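PDB 4AW7: beta-porphyranase A from Bacteroides plebeius, which hydrolyses the sulfated red-seaweed polysaccharide porphyran at beta-1,4 linkages between galactose and L-galactose-6-sulfate, releasing mostly disaccharides. Local coordinates for residues P198-E201 / Y207-T210; M214-A219 / E255-I260; G203-W208 / I546-I551; N246-L251 / S506-I511. All coordinates share one frame; numbering follows the deposited sequence.

Interaction 1 (P198-E201 / Y207-T210). With K (potassium ion), chain F.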
loop_
_atom_site.group_PDB
_atom_site.type_symbol
_atom_site.label_atom_id
_atom_site.label_comp_id
_atom_site.label_asym_id
_atom_site.label_seq_id
_atom_site.Cartn_x
_atom_site.Cartn_y
_atom_site.Cartn_z
ATOM N N PRO A 198 -4.456 -9.660 6.486
ATOM C CA PRO A 198 -3.089 -10.120 6.181
ATOM C C PRO A 198 -2.326 -10.509 7.460
ATOM O O PRO A 198 -1.221 -10.013 7.745
ATOM C CB PRO A 198 -2.499 -8.904 5.485
ATOM C CG PRO A 198 -3.157 -7.748 6.133
ATOM C CD PRO A 198 -4.595 -8.198 6.313
ATOM N N ALA A 199 -2.940 -11.393 8.236
ATOM C CA ALA A 199 -2.424 -11.854 9.528
ATOM C C ALA A 199 -1.466 -13.012 9.330
ATOM O O ALA A 199 -1.702 -14.147 9.786
ATOM C CB ALA A 199 -3.586 -12.196 10.478
ATOM N N TRP A 200 -0.376 -12.771 8.600
ATOM C CA TRP A 200 0.571 -13.810 8.231
ATOM C C TRP A 200 0.978 -14.656 9.427
ATOM O O TRP A 200 1.149 -15.902 9.319
ATOM C CB TRP A 200 1.807 -13.225 7.574
ATOM C CG TRP A 200 1.581 -12.348 6.358
ATOM C CD1 TRP A 200 2.489 -11.423 5.908
ATOM C CD2 TRP A 200 0.491 -12.335 5.393
ATOM N NE1 TRP A 200 2.038 -10.835 4.767
ATOM C CE2 TRP A 200 0.822 -11.375 4.415
ATOM C CE3 TRP A 200 -0.729 -13.013 5.257
ATOM C CZ2 TRP A 200 -0.037 -11.062 3.352
ATOM C CZ3 TRP A 200 -1.564 -12.696 4.201
ATOM C CH2 TRP A 200 -1.221 -11.724 3.274
ATOM N N GLU A 201 1.197 -13.994 10.551
ATOM C CA GLU A 201 1.656 -14.605 11.782
ATOM C C GLU A 201 0.656 -15.544 12.451
ATOM O O GLU A 201 1.083 -16.303 13.343
ATOM C CB GLU A 201 2.025 -13.501 12.793
ATOM C CG GLU A 201 0.875 -12.709 13.450
ATOM C CD GLU A 201 0.198 -11.643 12.596
ATOM O OE1 GLU A 201 0.539 -11.444 11.425
ATOM O OE2 GLU A 201 -0.681 -10.954 13.123
ATOM N N TYR A 207 -1.171 -19.316 8.993
ATOM C CA TYR A 207 -2.025 -18.474 8.169
ATOM C C TYR A 207 -1.276 -18.061 6.882
ATOM O O TYR A 207 -1.784 -18.237 5.786
ATOM C CB TYR A 207 -2.569 -17.284 8.960
ATOM C CG TYR A 207 -3.602 -16.528 8.177
ATOM C CD1 TYR A 207 -3.287 -15.490 7.313
ATOM C CD2 TYR A 207 -4.945 -16.875 8.305
ATOM C CE1 TYR A 207 -4.261 -14.859 6.590
ATOM C CE2 TYR A 207 -5.925 -16.213 7.591
ATOM C CZ TYR A 207 -5.576 -15.193 6.735
ATOM O OH TYR A 207 -6.564 -14.572 5.994
ATOM N N TRP A 208 -0.078 -17.519 7.023
ATOM C CA TRP A 208 0.788 -17.267 5.891
ATOM C C TRP A 208 0.855 -18.527 5.006
ATOM O O TRP A 208 0.634 -18.470 3.809
ATOM C CB TRP A 208 2.211 -16.921 6.345
ATOM C CG TRP A 208 3.215 -16.971 5.232
ATOM C CD1 TRP A 208 4.112 -17.955 5.017
ATOM C CD2 TRP A 208 3.416 -16.012 4.187
ATOM N NE1 TRP A 208 4.849 -17.693 3.906
ATOM C CE2 TRP A 208 4.436 -16.503 3.368
ATOM C CE3 TRP A 208 2.826 -14.778 3.869
ATOM C CZ2 TRP A 208 4.879 -15.822 2.242
ATOM C CZ3 TRP A 208 3.283 -14.095 2.771
ATOM C CH2 TRP A 208 4.284 -14.634 1.949
ATOM N N ASN A 209 1.179 -19.686 5.608
ATOM C CA ASN A 209 1.412 -20.867 4.819
ATOM C C ASN A 209 0.217 -21.289 4.002
ATOM O O ASN A 209 0.376 -21.725 2.843
ATOM C CB ASN A 209 1.829 -22.059 5.696
ATOM C CG ASN A 209 3.224 -21.956 6.245
ATOM O OD1 ASN A 209 4.072 -21.256 5.706
ATOM N ND2 ASN A 209 3.485 -22.688 7.339
ATOM N N THR A 210 -0.980 -21.119 4.547
ATOM C CA THR A 210 -2.176 -21.661 3.931
ATOM C C THR A 210 -3.008 -20.641 3.149
ATOM O O THR A 210 -3.930 -21.019 2.440
ATOM C CB THR A 210 -3.052 -22.362 5.000
ATOM O OG1 THR A 210 -3.408 -21.420 6.024
ATOM C CG2 THR A 210 -2.337 -23.562 5.600
HETATM K K K F . -6.056 -12.694 3.844
#

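Interaction 2 (M214-A219 / E255-I260)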
loop_
_atom_site.group_PDB
_atom_site.type_symbol
_atom_site.label_atom_id
_atom_site.label_comp_id
_atom_site.label_asym_id
_atom_site.label_seq_id
_atom_site.Cartn_x
_atom_site.Cartn_y
_atom_site.Cartn_z
ATOM N N MET A 214 0.294 -20.089 -0.131
ATOM C CA MET A 214 -0.396 -20.992 -1.028
ATOM C C MET A 214 -0.795 -20.281 -2.316
ATOM O O MET A 214 -0.624 -20.824 -3.410
ATOM C CB MET A 214 -1.597 -21.604 -0.311
ATOM C CG MET A 214 -2.382 -22.639 -1.139
ATOM S SD MET A 214 -3.659 -21.959 -2.180
ATOM C CE MET A 214 -4.945 -21.662 -0.937
ATOM N N PHE A 215 -1.272 -19.036 -2.207
ATOM C CA PHE A 215 -1.598 -18.254 -3.392
ATOM C C PHE A 215 -0.398 -18.034 -4.284
ATOM O O PHE A 215 -0.461 -18.247 -5.514
ATOM C CB PHE A 215 -2.230 -16.910 -2.993
ATOM C CG PHE A 215 -2.667 -16.111 -4.164
ATOM C CD1 PHE A 215 -3.836 -16.419 -4.824
ATOM C CD2 PHE A 215 -1.890 -15.054 -4.658
ATOM C CE1 PHE A 215 -4.214 -15.739 -5.965
ATOM C CE2 PHE A 215 -2.277 -14.372 -5.795
ATOM C CZ PHE A 215 -3.441 -14.724 -6.453
ATOM N N ILE A 216 0.708 -17.602 -3.689
ATOM C CA ILE A 216 1.916 -17.383 -4.450
ATOM C C ILE A 216 2.381 -18.676 -5.124
ATOM O O ILE A 216 2.765 -18.671 -6.297
ATOM C CB ILE A 216 3.019 -16.730 -3.598
ATOM C CG1 ILE A 216 2.582 -15.311 -3.182
ATOM C CG2 ILE A 216 4.341 -16.679 -4.351
ATOM C CD1 ILE A 216 3.477 -14.643 -2.151
ATOM N N ASP A 217 2.328 -19.789 -4.405
ATOM C CA ASP A 217 2.774 -21.072 -4.965
ATOM C C ASP A 217 1.880 -21.563 -6.094
ATOM O O ASP A 217 2.357 -22.073 -7.096
ATOM C CB ASP A 217 2.814 -22.125 -3.845
ATOM C CG ASP A 217 3.939 -21.919 -2.873
ATOM O OD1 ASP A 217 4.955 -21.244 -3.216
ATOM O OD2 ASP A 217 3.843 -22.486 -1.757
ATOM N N ARG A 218 0.578 -21.438 -5.945
ATOM C CA ARG A 218 -0.387 -22.107 -6.799
ATOM C C ARG A 218 -0.905 -21.220 -7.940
ATOM O O ARG A 218 -1.213 -21.709 -9.011
ATOM C CB ARG A 218 -1.543 -22.635 -5.943
ATOM C CG ARG A 218 -2.588 -23.496 -6.590
ATOM C CD ARG A 218 -3.383 -24.215 -5.496
ATOM N NE ARG A 218 -4.452 -25.009 -6.069
ATOM C CZ ARG A 218 -4.839 -26.191 -5.604
ATOM N NH1 ARG A 218 -4.250 -26.730 -4.542
ATOM N NH2 ARG A 218 -5.840 -26.828 -6.197
ATOM N N ALA A 219 -1.013 -19.914 -7.731
ATOM C CA ALA A 219 -1.383 -18.945 -8.763
ATOM C C ALA A 219 -0.310 -17.914 -9.102
ATOM O O ALA A 219 -0.443 -17.233 -10.126
ATOM C CB ALA A 219 -2.675 -18.214 -8.361
ATOM N N GLU A 255 7.164 -9.624 -0.625
ATOM C CA GLU A 255 8.349 -9.400 -1.464
ATOM C C GLU A 255 9.409 -10.472 -1.230
ATOM O O GLU A 255 10.010 -10.997 -2.180
ATOM C CB GLU A 255 8.946 -8.016 -1.165
ATOM C CG GLU A 255 8.083 -6.854 -1.581
ATOM C CD GLU A 255 8.687 -5.479 -1.248
ATOM O OE1 GLU A 255 9.864 -5.416 -0.824
ATOM O OE2 GLU A 255 8.037 -4.405 -1.455
ATOM N N ALA A 256 9.680 -10.759 0.045
ATOM C CA ALA A 256 10.737 -11.699 0.402
ATOM C C ALA A 256 10.446 -13.087 -0.147
ATOM O O ALA A 256 11.365 -13.738 -0.687
ATOM C CB ALA A 256 10.886 -11.729 1.920
ATOM N N TYR A 257 9.196 -13.552 -0.070
ATOM C CA TYR A 257 8.881 -14.867 -0.623
ATOM C C TYR A 257 8.851 -14.855 -2.138
ATOM O O TYR A 257 9.313 -15.811 -2.773
ATOM C CB TYR A 257 7.604 -15.423 -0.026
ATOM C CG TYR A 257 7.368 -16.860 -0.399
ATOM C CD1 TYR A 257 8.273 -17.834 -0.028
ATOM C CD2 TYR A 257 6.261 -17.234 -1.143
ATOM C CE1 TYR A 257 8.092 -19.153 -0.400
ATOM C CE2 TYR A 257 6.041 -18.553 -1.516
ATOM C CZ TYR A 257 6.976 -19.507 -1.162
ATOM O OH TYR A 257 6.791 -20.854 -1.503
ATOM N N SER A 258 8.360 -13.775 -2.731
ATOM C CA SER A 258 8.392 -13.670 -4.173
ATOM C C SER A 258 9.823 -13.752 -4.708
ATOM O O SER A 258 10.061 -14.423 -5.691
ATOM C CB SER A 258 7.736 -12.386 -4.645
ATOM O OG SER A 258 6.375 -12.348 -4.286
ATOM N N TYR A 259 10.763 -13.103 -4.041
ATOM C CA TYR A 259 12.155 -13.210 -4.439
ATOM C C TYR A 259 12.635 -14.661 -4.423
ATOM O O TYR A 259 13.319 -15.121 -5.352
ATOM C CB TYR A 259 12.993 -12.380 -3.494
ATOM C CG TYR A 259 14.468 -12.454 -3.795
ATOM C CD1 TYR A 259 14.995 -11.716 -4.817
ATOM C CD2 TYR A 259 15.328 -13.266 -3.050
ATOM C CE1 TYR A 259 16.371 -11.749 -5.107
ATOM C CE2 TYR A 259 16.693 -13.320 -3.315
ATOM C CZ TYR A 259 17.207 -12.555 -4.354
ATOM O OH TYR A 259 18.557 -12.569 -4.588
ATOM N N ILE A 260 12.327 -15.366 -3.356
ATOM C CA ILE A 260 12.709 -16.775 -3.249
ATOM C C ILE A 260 12.061 -17.632 -4.327
ATOM O O ILE A 260 12.714 -18.486 -4.944
ATOM C CB ILE A 260 12.389 -17.293 -1.819
ATOM C CG1 ILE A 260 13.346 -16.653 -0.828
ATOM C CG2 ILE A 260 12.429 -18.840 -1.723
ATOM C CD1 ILE A 260 12.930 -16.904 0.630
#

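Interaction 3 (G203-W208 / I546-I551). With K (potassium ion), chain F.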
loop_
_atom_site.group_PDB
_atom_site.type_symbol
_atom_site.label_atom_id
_atom_site.label_comp_id
_atom_site.label_asym_id
_atom_site.label_seq_id
_atom_site.Cartn_x
_atom_site.Cartn_y
_atom_site.Cartn_z
ATOM N N GLY A 203 -1.508 -18.462 13.914
ATOM C CA GLY A 203 -1.277 -19.893 13.970
ATOM C C GLY A 203 0.182 -20.260 13.809
ATOM O O GLY A 203 0.531 -21.210 13.120
ATOM N N ASN A 204 1.070 -19.428 14.367
ATOM C CA ASN A 204 2.493 -19.686 14.227
ATOM C C ASN A 204 2.906 -19.681 12.757
ATOM O O ASN A 204 3.714 -20.492 12.326
ATOM C CB ASN A 204 2.833 -21.047 14.840
ATOM C CG ASN A 204 4.211 -21.096 15.384
ATOM O OD1 ASN A 204 4.709 -20.091 15.903
ATOM N ND2 ASN A 204 4.835 -22.274 15.327
ATOM N N PHE A 205 2.320 -18.762 11.985
ATOM C CA PHE A 205 2.509 -18.591 10.539
ATOM C C PHE A 205 1.824 -19.660 9.695
ATOM O O PHE A 205 1.974 -19.697 8.488
ATOM C CB PHE A 205 3.977 -18.381 10.141
ATOM C CG PHE A 205 4.487 -17.016 10.550
ATOM C CD1 PHE A 205 4.971 -16.803 11.808
ATOM C CD2 PHE A 205 4.441 -15.934 9.672
ATOM C CE1 PHE A 205 5.402 -15.545 12.204
ATOM C CE2 PHE A 205 4.902 -14.685 10.051
ATOM C CZ PHE A 205 5.385 -14.488 11.300
ATOM N N ASN A 206 0.970 -20.463 10.319
ATOM C CA ASN A 206 0.075 -21.325 9.526
ATOM C C ASN A 206 -0.777 -20.506 8.577
ATOM O O ASN A 206 -1.081 -20.945 7.465
ATOM C CB ASN A 206 -0.830 -22.174 10.420
ATOM C CG ASN A 206 -1.656 -23.161 9.622
ATOM O OD1 ASN A 206 -1.095 -24.087 9.070
ATOM N ND2 ASN A 206 -2.968 -22.932 9.517
ATOM N N TYR A 207 -1.171 -19.316 8.993
ATOM C CA TYR A 207 -2.025 -18.474 8.169
ATOM C C TYR A 207 -1.276 -18.061 6.882
ATOM O O TYR A 207 -1.784 -18.237 5.786
ATOM C CB TYR A 207 -2.569 -17.284 8.960
ATOM C CG TYR A 207 -3.602 -16.528 8.177
ATOM C CD1 TYR A 207 -3.287 -15.490 7.313
ATOM C CD2 TYR A 207 -4.945 -16.875 8.305
ATOM C CE1 TYR A 207 -4.261 -14.859 6.590
ATOM C CE2 TYR A 207 -5.925 -16.213 7.591
ATOM C CZ TYR A 207 -5.576 -15.193 6.735
ATOM O OH TYR A 207 -6.564 -14.572 5.994
ATOM N N TRP A 208 -0.078 -17.519 7.023
ATOM C CA TRP A 208 0.788 -17.267 5.891
ATOM C C TRP A 208 0.855 -18.527 5.006
ATOM O O TRP A 208 0.634 -18.470 3.809
ATOM C CB TRP A 208 2.211 -16.921 6.345
ATOM C CG TRP A 208 3.215 -16.971 5.232
ATOM C CD1 TRP A 208 4.112 -17.955 5.017
ATOM C CD2 TRP A 208 3.416 -16.012 4.187
ATOM N NE1 TRP A 208 4.849 -17.693 3.906
ATOM C CE2 TRP A 208 4.436 -16.503 3.368
ATOM C CE3 TRP A 208 2.826 -14.778 3.869
ATOM C CZ2 TRP A 208 4.879 -15.822 2.242
ATOM C CZ3 TRP A 208 3.283 -14.095 2.771
ATOM C CH2 TRP A 208 4.284 -14.634 1.949
ATOM N N ILE A 546 0.287 -11.221 19.390
ATOM C CA ILE A 546 1.480 -11.477 18.603
ATOM C C ILE A 546 1.951 -10.168 18.039
ATOM O O ILE A 546 1.193 -9.463 17.365
ATOM C CB ILE A 546 1.239 -12.474 17.437
ATOM C CG1 ILE A 546 0.539 -13.753 17.939
ATOM C CG2 ILE A 546 2.562 -12.729 16.714
ATOM C CD1 ILE A 546 -0.180 -14.526 16.828
ATOM N N PHE A 547 3.211 -9.847 18.291
ATOM C CA PHE A 547 3.863 -8.744 17.608
ATOM C C PHE A 547 4.264 -9.229 16.233
ATOM O O PHE A 547 4.930 -10.234 16.089
ATOM C CB PHE A 547 5.136 -8.305 18.319
ATOM C CG PHE A 547 5.896 -7.194 17.607
ATOM C CD1 PHE A 547 5.537 -5.902 17.785
ATOM C CD2 PHE A 547 6.908 -7.492 16.707
ATOM C CE1 PHE A 547 6.206 -4.873 17.122
ATOM C CE2 PHE A 547 7.598 -6.455 16.049
ATOM C CZ PHE A 547 7.229 -5.174 16.268
ATOM N N PHE A 548 3.820 -8.528 15.190
ATOM C CA PHE A 548 4.297 -8.780 13.833
ATOM C C PHE A 548 4.661 -7.451 13.223
ATOM O O PHE A 548 3.791 -6.616 12.991
ATOM C CB PHE A 548 3.282 -9.530 12.979
ATOM C CG PHE A 548 3.810 -9.881 11.614
ATOM C CD1 PHE A 548 4.988 -10.596 11.464
ATOM C CD2 PHE A 548 3.124 -9.516 10.466
ATOM C CE1 PHE A 548 5.489 -10.900 10.244
ATOM C CE2 PHE A 548 3.608 -9.866 9.192
ATOM C CZ PHE A 548 4.787 -10.566 9.089
ATOM N N GLY A 549 5.964 -7.224 13.054
ATOM C CA GLY A 549 6.420 -5.911 12.637
ATOM C C GLY A 549 7.834 -5.957 12.099
ATOM O O GLY A 549 8.619 -6.832 12.470
ATOM N N MET A 550 8.142 -4.971 11.255
ATOM C CA MET A 550 9.446 -4.733 10.724
ATOM C C MET A 550 10.128 -3.652 11.559
ATOM O O MET A 550 9.577 -2.563 11.745
ATOM C CB MET A 550 9.294 -4.284 9.266
ATOM C CG MET A 550 10.625 -4.118 8.490
ATOM S SD MET A 550 11.639 -2.660 8.901
ATOM C CE MET A 550 10.540 -1.324 8.383
ATOM N N ILE A 551 11.291 -3.992 12.111
ATOM C CA ILE A 551 12.117 -3.088 12.898
ATOM C C ILE A 551 13.336 -2.766 12.059
ATOM O O ILE A 551 14.081 -3.672 11.668
ATOM C CB ILE A 551 12.498 -3.721 14.257
ATOM C CG1 ILE A 551 11.251 -4.059 15.074
ATOM C CG2 ILE A 551 13.419 -2.775 15.052
ATOM C CD1 ILE A 551 11.500 -4.928 16.302
HETATM K K K F . -6.056 -12.694 3.844
#

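Interaction 4 (N246-L251 / S506-I511)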
loop_
_atom_site.group_PDB
_atom_site.type_symbol
_atom_site.label_atom_id
_atom_site.label_comp_id
_atom_site.label_asym_id
_atom_site.label_seq_id
_atom_site.Cartn_x
_atom_site.Cartn_y
_atom_site.Cartn_z
ATOM N N ASN A 246 3.723 -2.963 11.338
ATOM C CA ASN A 246 3.016 -4.178 10.919
ATOM C C ASN A 246 2.820 -4.217 9.402
ATOM O O ASN A 246 3.158 -5.206 8.776
ATOM C CB ASN A 246 1.664 -4.300 11.637
ATOM C CG ASN A 246 0.829 -5.410 11.113
ATOM O OD1 ASN A 246 -0.057 -5.178 10.283
ATOM N ND2 ASN A 246 1.125 -6.645 11.535
ATOM N N SER A 247 2.292 -3.129 8.818
ATOM C CA SER A 247 2.112 -3.118 7.372
ATOM C C SER A 247 3.446 -3.283 6.669
ATOM O O SER A 247 3.508 -3.871 5.589
ATOM C CB SER A 247 1.394 -1.837 6.910
ATOM O OG SER A 247 2.096 -0.651 7.198
ATOM N N GLU A 248 4.511 -2.693 7.228
ATOM C CA GLU A 248 5.823 -2.864 6.636
ATOM C C GLU A 248 6.243 -4.334 6.564
ATOM O O GLU A 248 6.765 -4.798 5.572
ATOM C CB GLU A 248 6.873 -2.017 7.377
ATOM C CG GLU A 248 6.627 -0.491 7.362
ATOM C CD GLU A 248 6.994 0.269 6.102
ATOM O OE1 GLU A 248 7.483 -0.332 5.125
ATOM O OE2 GLU A 248 6.777 1.511 6.150
ATOM N N ALA A 249 6.013 -5.071 7.659
ATOM C CA ALA A 249 6.290 -6.516 7.704
ATOM C C ALA A 249 5.382 -7.299 6.775
ATOM O O ALA A 249 5.812 -8.272 6.165
ATOM C CB ALA A 249 6.174 -7.079 9.120
ATOM N N VAL A 250 4.103 -6.938 6.717
ATOM C CA VAL A 250 3.143 -7.618 5.856
ATOM C C VAL A 250 3.615 -7.581 4.392
ATOM O O VAL A 250 3.626 -8.610 3.697
ATOM C CB VAL A 250 1.743 -6.980 6.013
ATOM C CG1 VAL A 250 0.827 -7.367 4.849
ATOM C CG2 VAL A 250 1.131 -7.402 7.365
ATOM N N LEU A 251 3.991 -6.383 3.942
ATOM C CA LEU A 251 4.411 -6.236 2.558
ATOM C C LEU A 251 5.810 -6.769 2.308
ATOM O O LEU A 251 6.062 -7.392 1.275
ATOM C CB LEU A 251 4.270 -4.767 2.107
ATOM C CG LEU A 251 2.861 -4.176 2.200
ATOM C CD1 LEU A 251 2.913 -2.739 1.722
ATOM C CD2 LEU A 251 1.820 -4.985 1.446
ATOM N N SER A 506 20.580 -0.013 5.991
ATOM C CA SER A 506 19.799 -0.524 7.110
ATOM C C SER A 506 19.355 -1.955 6.838
ATOM O O SER A 506 19.259 -2.389 5.693
ATOM C CB SER A 506 18.593 0.320 7.390
ATOM O OG SER A 506 17.750 0.304 6.283
ATOM N N LEU A 507 19.085 -2.663 7.933
ATOM C CA LEU A 507 18.448 -3.966 7.886
ATOM C C LEU A 507 16.961 -3.786 8.227
ATOM O O LEU A 507 16.623 -3.163 9.243
ATOM C CB LEU A 507 19.096 -4.880 8.933
ATOM C CG LEU A 507 18.393 -6.215 9.183
ATOM C CD1 LEU A 507 18.470 -7.146 8.006
ATOM C CD2 LEU A 507 18.971 -6.822 10.463
ATOM N N ARG A 508 16.085 -4.330 7.372
ATOM C CA ARG A 508 14.644 -4.382 7.660
ATOM C C ARG A 508 14.392 -5.775 8.215
ATOM O O ARG A 508 14.312 -6.758 7.463
ATOM C CB ARG A 508 13.885 -4.173 6.384
ATOM C CG ARG A 508 14.124 -2.835 5.716
ATOM C CD ARG A 508 13.411 -2.696 4.410
ATOM N NE ARG A 508 11.950 -2.778 4.485
ATOM C CZ ARG A 508 11.143 -1.773 4.713
ATOM N NH1 ARG A 508 11.583 -0.557 4.889
ATOM N NH2 ARG A 508 9.837 -2.030 4.728
ATOM N N MET A 509 14.293 -5.863 9.547
ATOM C CA MET A 509 14.167 -7.136 10.247
ATOM C C MET A 509 12.714 -7.322 10.654
ATOM O O MET A 509 12.242 -6.588 11.534
ATOM C CB MET A 509 15.066 -7.096 11.486
ATOM C CG MET A 509 14.923 -8.267 12.404
ATOM S SD MET A 509 15.912 -8.237 13.895
ATOM C CE MET A 509 15.138 -6.882 14.764
ATOM N N SER A 510 12.035 -8.279 10.033
ATOM C CA SER A 510 10.637 -8.546 10.368
ATOM C C SER A 510 10.538 -9.796 11.217
ATOM O O SER A 510 11.107 -10.839 10.845
ATOM C CB SER A 510 9.757 -8.627 9.120
ATOM O OG SER A 510 9.686 -7.391 8.400
ATOM N N ILE A 511 9.776 -9.643 12.307
ATOM C CA ILE A 511 9.598 -10.731 13.271
ATOM C C ILE A 511 8.132 -10.842 13.641
ATOM O O ILE A 511 7.403 -9.857 13.720
ATOM C CB ILE A 511 10.478 -10.564 14.534
ATOM C CG1 ILE A 511 10.160 -9.274 15.261
ATOM C CG2 ILE A 511 11.967 -10.646 14.158
ATOM C CD1 ILE A 511 10.910 -9.104 16.629
#

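Interaction 1 (P198-E201 / Y207-T210)
Trp200 lays one face of its five-membered ring against the CE3-CZ3 edge of Trp208, and its side chain can be followed outward from the backbone. CB lies 3.9 Å from Trp208 CB. A first torsion of -55° sets CG beside the backbone N and anti to the carbonyl carbon, and from there the indole passes in front of the rim of its partner: CG is 3.7 Å from Trp208 CE3. Farther out, NE1 of Trp200 approaches Trp208 CZ3 at 4.0 Å, while its proton is taken by Val250 O on helix 245-262. The pair is edge-to-face (T-shaped), the six-membered ring of Trp208 pointing its edge at the face of Trp200 with the planes 72° apart. The opposite face of Trp200 receives the carbonyl oxygen of Pro198, near the rim. On the benzo side, Trp200 CE3 touches Tyr207 CD1 at 4.1 Å, edge against edge.

This is part of the loop leaving strand 189-195 of the catalytic barrel, folded back on helix 206-210, the short helix that follows it. One backbone bond ties the two, from Trp208 N to Trp200 O (3.1 Å, 151° at the hydrogen). Just upstream, Ala199 centres an inverse gamma turn and presents its carbonyl to the Tyr207 ring, with Ala199 O 3.2 Å from CD1. The ring of Tyr207 leads away from its helix with CG opposite the backbone N, and its OH lies 2.9 Å from the potassium ion, which sits in the ring plane. Tyr193 OH and Tyr197 O also bind this ion.

Interaction 2 (M214-A219 / E255-I260)
Neighbouring helices in the outer layer of the catalytic (beta/alpha)8 barrel meet where Ile216 and Asp217 of helix 212-219 receive Tyr257 of helix 245-262. The local axes run the same way, crossing at -31° and coming no closer than 10.9 Å, a separation that Tyr257 spans with its ring. Its CG stands anti to the backbone N (chi1 -171°), which sends the phenol across to the other helix.

Ile216 makes the apolar half of the contact. Its CG2 branch lies obliquely to the ring, 3.8 Å from Tyr257 CD2, whereas the CD1 methyl ending its CG1 branch comes to the ring edge in plane, 3.9 Å from the same CD2. The two side chains run antiparallel alongside one another, so they touch along their flanks. Strand 225-233 connects the two helices in the chain and supplies the floor: its Phe226 touches both Ile216 and Ser258, as expected of a helix-strand-helix unit wrapped round a parallel barrel.

The polar half sits at the phenol end. Tyr257 OH donates to Asp217 OD1 at a short 2.5 Å, meeting the syn lone pair of OD1, on the side of the other carboxylate oxygen. OD1 is close to the ring plane, but the carboxylate itself is turned 67° from it; OD1 is also 3.4 Å from Tyr257 CE2. Two lysines share this carboxylate: Lys261 bridges to OD1 and Lys213 to OD2. A lysine at each oxygen would probably favour the ionised form of Asp217. Tyr481 adds a further ring against Tyr257.

Interaction 3 (G203-W208 / I546-I551)
Aromatic contact comes first: Phe205 directs its ring edge toward the face of Phe548 in an offset edge-to-face pair, with centroids 5.6 Å apart and planes at 74°. The touching atoms sit at the far end of the Phe205 ring. CZ of Phe205 is 3.7 Å from Phe548 CE1 and its CE2 is 3.8 Å from the same atom, with CE1 lying near the Phe205 plane. A third approach, Phe205 CZ to Phe548 CD1 at 3.9 Å, shows the displacement toward one side of the Phe548 ring. Neighbouring side chains extend the cluster: His577 meets the Phe205 ring, Met253 of helix 245-262 packs on Phe205, and Ala249 of that helix touches Phe548.

Phe548 belongs to strand 546-555, an outermost strand of a five-stranded sheet in the C-terminal beta region, so the ring pair joins this sheet to the barrel domain.

Hydrogen bonds hold the backbone on both sides of the ring pair. On the barrel side Gly203 to Asn206 form a type I' turn, closed by Asn206 N to Gly203 O at 2.9 Å. Phe205 occupies the third position of the turn with a phi of 74° and is also the N-cap residue of helix 206-210. Its CG lies anti to the carbonyl carbon (chi1 -72°), and the ring extends from the turn toward the strand. On the sheet side, Gly549 and Ile551 pair with the backbone of strand 503-514. The Phe548 peptide atoms have side-chain partners instead: Gln541 OE1 accepts from N, and Asn246 ND2 donates to O.

Interaction 4 (N246-L251 / S506-I511)
A bend at chi2 (-79°) in Glu248 and another at chi3 (62°) in Arg508 turn the two charged groups onto each other. In both residues CG stands beside the backbone N, anti to the carbonyl carbon. The resulting salt bridge runs from Arg508 NH2 to Glu248 OE1 at 2.9 Å and is fairly straight, 161° at the hydrogen. The oxygen lies in the guanidinium plane, at its edge, whereas the nitrogen approaches from above the carboxylate plane. Each group has a second partner: Arg307 also bridges to Glu248 OE1, and Asp252, one helical turn after Glu248, takes Arg508 NE. These contacts would hold the guanidinium against rotation in a buried setting.

Helix 245-262 of the catalytic barrel here lies against strand 503-514, an inner strand of the five-stranded sheet of the C-terminal beta region. Beside the ion pair the two backbones come close, with Ala249 CA 5.5 Å from Ser510 CA. The small alanine side chain is consistent with this closeness: Ser510 OG sits 3.6 Å from Ala249 CB and from Ala249 CA. Met550 of the adjoining strand 546-555 packs on Glu248, Arg508 and Ser510.

Interactions 1 and 3 share helix 206-210 and have centres 7 Å apart; Trp200 CD1 lies 3.8 Å from Phe548 CE2, which brings Trp200 up to the C-terminal sheet. Trp208 carries the packing on to interaction 2, its CZ2 being 3.6 Å from Tyr257 CB. Helix 245-262 serves both interactions 2 and 4, whose centres are 17 Å apart. A probable backbone hydrogen bond from Ile551 N to Met509 O (2.8 Å) joins interactions 3 and 4 across neighbouring strands. Tyr207, shared by interactions 1 and 3, relates to the active site by proximity: its side chain is about 9 Å from that of Glu146, the inferred proton donor, and about 11 Å from a bound beta-D-galactose.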